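Local coordinates for protein putative trimethylamine methyltransferase (Rhizobium meliloti, PDB 4YYC) that probably acts as a methyltransferase of the trimethylamine methyltransferase family, at residues Q60-N65 and T289-L294. Residues are numbered along the deposited sequence; the frame is centred on the assembly and turned at random.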
loop_
_atom_site.group_PDB
_atom_site.type_symbol
_atom_site.label_atom_id
_atom_site.label_comp_id
_atom_site.label_asym_id
_atom_site.label_seq_id
_atom_site.Cartn_x
_atom_site.Cartn_y
_atom_site.Cartn_z
ATOM N N GLN A 60 -9.151 8.472 23.507
ATOM C CA GLN A 60 -9.376 8.572 24.951
ATOM C C GLN A 60 -9.768 7.243 25.594
ATOM O O GLN A 60 -9.380 6.950 26.708
ATOM C CB GLN A 60 -10.449 9.633 25.229
ATOM C CG GLN A 60 -9.914 11.035 25.030
ATOM C CD GLN A 60 -10.925 12.096 25.441
ATOM O OE1 GLN A 60 -11.681 11.903 26.370
ATOM N NE2 GLN A 60 -10.938 13.201 24.745
ATOM N N LEU A 61 -10.533 6.438 24.873
ATOM C CA LEU A 61 -10.951 5.142 25.369
ATOM C C LEU A 61 -9.768 4.205 25.574
ATOM O O LEU A 61 -9.641 3.576 26.618
ATOM C CB LEU A 61 -11.956 4.552 24.392
ATOM C CG LEU A 61 -12.451 3.139 24.663
ATOM C CD1 LEU A 61 -13.157 3.081 25.995
ATOM C CD2 LEU A 61 -13.432 2.765 23.539
ATOM N N ILE A 62 -8.922 4.125 24.552
ATOM C CA ILE A 62 -7.722 3.288 24.631
ATOM C C ILE A 62 -6.795 3.794 25.736
ATOM O O ILE A 62 -6.272 3.003 26.509
ATOM C CB ILE A 62 -6.976 3.206 23.293
ATOM C CG1 ILE A 62 -7.878 2.625 22.186
ATOM C CG2 ILE A 62 -5.720 2.356 23.434
ATOM C CD1 ILE A 62 -8.434 1.254 22.482
ATOM N N GLU A 63 -6.599 5.100 25.828
ATOM C CA GLU A 63 -5.728 5.688 26.858
ATOM C C GLU A 63 -6.261 5.385 28.273
ATOM O O GLU A 63 -5.522 4.977 29.157
ATOM C CB GLU A 63 -5.551 7.197 26.606
ATOM C CG GLU A 63 -4.713 7.485 25.365
ATOM C CD GLU A 63 -4.737 8.920 24.884
ATOM O OE1 GLU A 63 -5.718 9.643 25.153
ATOM O OE2 GLU A 63 -3.820 9.309 24.139
ATOM N N ARG A 64 -7.564 5.529 28.460
ATOM C CA ARG A 64 -8.173 5.244 29.736
ATOM C C ARG A 64 -8.029 3.763 30.101
ATOM O O ARG A 64 -7.658 3.410 31.236
ATOM C CB ARG A 64 -9.664 5.604 29.655
ATOM C CG ARG A 64 -10.409 5.672 30.936
ATOM C CD ARG A 64 -11.699 6.472 30.762
ATOM N NE ARG A 64 -12.515 6.048 29.634
ATOM C CZ ARG A 64 -12.854 6.779 28.566
ATOM N NH1 ARG A 64 -12.482 8.044 28.408
ATOM N NH2 ARG A 64 -13.614 6.231 27.639
ATOM N N ASN A 65 -8.295 2.893 29.134
ATOM C CA ASN A 65 -8.181 1.463 29.353
ATOM C C ASN A 65 -6.742 1.022 29.645
ATOM O O ASN A 65 -6.520 0.125 30.465
ATOM C CB ASN A 65 -8.767 0.675 28.155
ATOM C CG ASN A 65 -10.285 0.725 28.115
ATOM O OD1 ASN A 65 -10.932 1.333 28.972
ATOM N ND2 ASN A 65 -10.878 0.065 27.092
ATOM N N THR A 289 -5.381 -5.132 21.540
ATOM C CA THR A 289 -3.971 -5.110 21.226
ATOM C C THR A 289 -3.389 -3.708 21.497
ATOM O O THR A 289 -2.344 -3.599 22.123
ATOM C CB THR A 289 -3.732 -5.538 19.769
ATOM O OG1 THR A 289 -4.061 -6.933 19.638
ATOM C CG2 THR A 289 -2.297 -5.337 19.319
ATOM N N LEU A 290 -4.053 -2.666 21.010
ATOM C CA LEU A 290 -3.586 -1.303 21.255
ATOM C C LEU A 290 -3.491 -0.960 22.736
ATOM O O LEU A 290 -2.591 -0.261 23.159
ATOM C CB LEU A 290 -4.487 -0.258 20.605
ATOM C CG LEU A 290 -4.274 -0.111 19.114
ATOM C CD1 LEU A 290 -5.338 0.794 18.550
ATOM C CD2 LEU A 290 -2.874 0.417 18.791
ATOM N N THR A 291 -4.493 -1.364 23.518
ATOM C CA THR A 291 -4.482 -1.107 24.928
ATOM C C THR A 291 -3.250 -1.756 25.577
ATOM O O THR A 291 -2.557 -1.145 26.400
ATOM C CB THR A 291 -5.778 -1.677 25.537
ATOM O OG1 THR A 291 -6.872 -0.991 24.919
ATOM C CG2 THR A 291 -5.810 -1.494 26.990
ATOM N N GLN A 292 -3.012 -3.021 25.237
ATOM C CA GLN A 292 -1.853 -3.715 25.818
ATOM C C GLN A 292 -0.534 -3.069 25.390
ATOM O O GLN A 292 0.381 -2.894 26.193
ATOM C CB GLN A 292 -1.853 -5.179 25.454
ATOM C CG GLN A 292 -0.939 -6.006 26.344
ATOM C CD GLN A 292 -0.855 -7.414 25.782
ATOM O OE1 GLN A 292 -1.808 -8.149 25.861
ATOM N NE2 GLN A 292 0.281 -7.776 25.181
ATOM N N ILE A 293 -0.436 -2.741 24.114
ATOM C CA ILE A 293 0.727 -2.038 23.611
ATOM C C ILE A 293 1.017 -0.758 24.385
ATOM O O ILE A 293 2.150 -0.509 24.816
ATOM C CB ILE A 293 0.587 -1.719 22.105
ATOM C CG1 ILE A 293 0.772 -3.004 21.299
ATOM C CG2 ILE A 293 1.612 -0.678 21.682
ATOM C CD1 ILE A 293 0.290 -2.842 19.855
ATOM N N LEU A 294 -0.015 0.054 24.576
ATOM C CA LEU A 294 0.171 1.336 25.225
ATOM C C LEU A 294 0.615 1.126 26.677
ATOM O O LEU A 294 1.495 1.848 27.165
ATOM C CB LEU A 294 -1.099 2.201 25.121
ATOM C CG LEU A 294 -1.034 3.563 25.808
ATOM C CD1 LEU A 294 0.119 4.400 25.257
ATOM C CD2 LEU A 294 -2.380 4.273 25.616
HETATM O O HOH W 1 -9.352 -1.696 25.510
#
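I62 sets two methyls against the hydroxyl of T291 from one side: CD1 at 3.7 Å and CG2 at 3.8 Å from T291 OG1. The two side chains cross obliquely where the helices come nearest, with CA of I62 5.5 Å from CA of T291. In I62, CG2 stands anti to the backbone N (chi1 -59°) and CG1 beside it; CG1 carries CD1 back to the same T291 OG1, while CG2 alone of the two also reaches L290 CB at 4.0 Å. T291 divides its own branches by a similar rotation. Its methyl CG2 packs against N65 CB at 3.8 Å, whereas OG1, turned beside the backbone N (chi1 -61°), bonds to the carbonyl O of A287 one turn back. OG1 also accepts a hydrogen bond from a water 2.6 Å away, and that water accepts one from N65 ND2, bridging two helices that share no direct hydrogen bond. Without the hydroxyl and methyl, as with an alanine at T291, the bridging water is likely to lose its acceptor on this helix and a gap to open beside N65 CB. N65 ND2 is gripped a second time by Q431 OE1 of the second subunit. Farther along, L294 crosses the stem of E63, its CD2 resting 3.8 Å from E63 CA, while the carboxylate of E63 extends onward to a salt bridge with R349. The axes of segments 60-65 and 289-294 approach to 8.8 Å and cross at -53°; the contact joins helix 56-73 to helix 286-307, the connecting helix of a beta-alpha-beta crossover between the adjacent parallel strands 269-277 and 313-322. Helix 334-350 lines the same interface through L346, against I62 and E63, and A343, against L290; L294 also touches F315 of strand 313-322, and I436 of the second subunit packs on T291.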